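Local coordinates for nuclease-like protein (Chaetomium thermophilum, PDB 6GRB) that probably cleaves four-way Holliday junctions and 5'-flap DNA as the eukaryotic junction-resolving enzyme GEN1, using bound metal ions, at residues K324-L329 and L392-E397. Sequence-based numbering, arbitrary orientation.
Sequences KLIKVL and LDPGQE
L325 and I326 of helix 318-340 meet L392 and P394 in a small contact of apolar side chains between a helix and a loop. The loop follows helix 386-390 and belongs to the GEN1 C-terminal region, whose three-stranded antiparallel sheet includes strands 377-384 and 439-444. No hydrogen bond joins the two segments, and only 134 Å² is buried between them, both sides summed.

Two van der Waals touches carry the contact. CD1 at the tip of I326 reaches CG of the P394 ring at 4.1 Å. The two side chains cross at about a right angle, and only the end methyl of I326 touches the ring. The I326 CG1 branch lies anti to its carbonyl carbon (chi1 -68°), and this branch carries CD1 out to the loop. The same methyl also lies 4.5 Å from the carbonyl O of L392. One residue back on the helix, L325 CD2 meets L392 CD1 at 4.2 Å, methyl to methyl. The closest pair of CA atoms, I326 and L392, is 7.7 Å apart, so the touching is done almost entirely by side chains.

P394 opens a short 3-10 turn, in which E397 N bonds back to P394 O at 3.1 Å. Outside the pair, P435 packs on both I326 and P394, and helix 303-313 adds I303 and R307 beside L392. L325 also touches F61, so helix 318-340 contacts both helix 55-70 and this loop.

The contact lies away from the metal site and about 21 Å from the DNA at the nearest atom. Its chemistry is van der Waals contact alone between the segments; salt bridges to R307 and R311 and a hydrogen bond from R319 help hold the E397 end of the loop.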
loop_
_atom_site.group_PDB
_atom_site.type_symbol
_atom_site.label_atom_id
_atom_site.label_comp_id
_atom_site.label_asym_id
_atom_site.label_seq_id
_atom_site.Cartn_x
_atom_site.Cartn_y
_atom_site.Cartn_z
ATOM N N LYS A 324 -18.811 -20.908 4.736
ATOM C CA LYS A 324 -17.965 -20.258 3.742
ATOM C C LYS A 324 -17.116 -19.150 4.368
ATOM O O LYS A 324 -15.964 -18.946 3.972
ATOM C CB LYS A 324 -18.817 -19.687 2.608
ATOM N N LEU A 325 -17.667 -18.433 5.350
ATOM C CA LEU A 325 -16.881 -17.432 6.056
ATOM C C LEU A 325 -15.725 -18.081 6.785
ATOM O O LEU A 325 -14.610 -17.547 6.787
ATOM C CB LEU A 325 -17.762 -16.643 7.033
ATOM C CG LEU A 325 -17.106 -15.702 8.049
ATOM C CD1 LEU A 325 -16.331 -14.580 7.379
ATOM C CD2 LEU A 325 -18.147 -15.138 8.961
ATOM N N ILE A 326 -15.979 -19.251 7.387
ATOM C CA ILE A 326 -14.961 -19.998 8.132
ATOM C C ILE A 326 -13.802 -20.386 7.227
ATOM O O ILE A 326 -12.638 -20.193 7.575
ATOM C CB ILE A 326 -15.591 -21.242 8.784
ATOM C CG1 ILE A 326 -16.564 -20.848 9.888
ATOM C CG2 ILE A 326 -14.527 -22.152 9.332
ATOM C CD1 ILE A 326 -17.642 -21.904 10.125
ATOM N N LYS A 327 -14.106 -20.974 6.065
ATOM C CA LYS A 327 -13.048 -21.418 5.156
ATOM C C LYS A 327 -12.149 -20.258 4.748
ATOM O O LYS A 327 -10.919 -20.389 4.729
ATOM C CB LYS A 327 -13.650 -22.092 3.920
ATOM N N VAL A 328 -12.748 -19.103 4.445
ATOM C CA VAL A 328 -12.011 -17.961 3.915
ATOM C C VAL A 328 -11.263 -17.223 5.015
ATOM O O VAL A 328 -10.136 -16.757 4.813
ATOM C CB VAL A 328 -12.983 -17.035 3.167
ATOM C CG1 VAL A 328 -12.271 -15.748 2.742
ATOM C CG2 VAL A 328 -13.569 -17.766 1.977
ATOM N N LEU A 329 -11.853 -17.116 6.200
ATOM C CA LEU A 329 -11.237 -16.321 7.256
ATOM C C LEU A 329 -10.177 -17.087 8.032
ATOM O O LEU A 329 -9.298 -16.464 8.628
ATOM C CB LEU A 329 -12.316 -15.818 8.221
ATOM C CG LEU A 329 -11.912 -14.695 9.176
ATOM C CD1 LEU A 329 -11.510 -13.493 8.356
ATOM C CD2 LEU A 329 -13.045 -14.349 10.142
ATOM N N LEU A 392 -17.067 -19.632 15.285
ATOM C CA LEU A 392 -18.476 -19.782 14.956
ATOM C C LEU A 392 -18.842 -21.254 14.830
ATOM O O LEU A 392 -17.999 -22.117 14.583
ATOM C CB LEU A 392 -18.826 -19.034 13.665
ATOM C CG LEU A 392 -18.876 -17.543 13.959
ATOM C CD1 LEU A 392 -19.218 -16.722 12.742
ATOM C CD2 LEU A 392 -19.873 -17.295 15.089
ATOM N N ASP A 393 -20.132 -21.525 15.006
ATOM C CA ASP A 393 -20.682 -22.868 15.002
ATOM C C ASP A 393 -21.697 -22.990 13.866
ATOM O O ASP A 393 -22.708 -22.263 13.868
ATOM C CB ASP A 393 -21.328 -23.139 16.363
ATOM C CG ASP A 393 -21.749 -24.579 16.542
ATOM O OD1 ASP A 393 -21.157 -25.485 15.900
ATOM O OD2 ASP A 393 -22.682 -24.799 17.341
ATOM N N PRO A 394 -21.464 -23.847 12.863
ATOM C CA PRO A 394 -22.437 -23.974 11.761
ATOM C C PRO A 394 -23.834 -24.425 12.181
ATOM O O PRO A 394 -24.815 -23.963 11.582
ATOM C CB PRO A 394 -21.769 -25.002 10.837
ATOM C CG PRO A 394 -20.319 -24.800 11.055
ATOM C CD PRO A 394 -20.170 -24.462 12.518
ATOM N N GLY A 395 -23.957 -25.312 13.175
ATOM C CA GLY A 395 -25.246 -25.866 13.588
ATOM C C GLY A 395 -26.205 -24.875 14.238
ATOM O O GLY A 395 -27.386 -25.204 14.392
ATOM N N GLN A 396 -25.732 -23.693 14.637
ATOM C CA GLN A 396 -26.604 -22.643 15.161
ATOM C C GLN A 396 -27.279 -21.843 14.050
ATOM O O GLN A 396 -27.896 -20.800 14.330
ATOM C CB GLN A 396 -25.803 -21.702 16.074
ATOM C CG GLN A 396 -25.322 -22.382 17.357
ATOM C CD GLN A 396 -24.927 -21.401 18.462
ATOM O OE1 GLN A 396 -24.594 -20.229 18.209
ATOM N NE2 GLN A 396 -24.969 -21.884 19.710
ATOM N N GLU A 397 -27.156 -22.322 12.805
ATOM C CA GLU A 397 -27.630 -21.756 11.564
ATOM C C GLU A 397 -28.510 -22.764 10.839
ATOM O O GLU A 397 -28.241 -23.967 10.891
ATOM C CB GLU A 397 -26.450 -21.378 10.679
ATOM C CG GLU A 397 -25.502 -20.391 11.320
ATOM C CD GLU A 397 -25.570 -19.041 10.632
ATOM O OE1 GLU A 397 -24.590 -18.260 10.743
ATOM O OE2 GLU A 397 -26.617 -18.776 9.977
#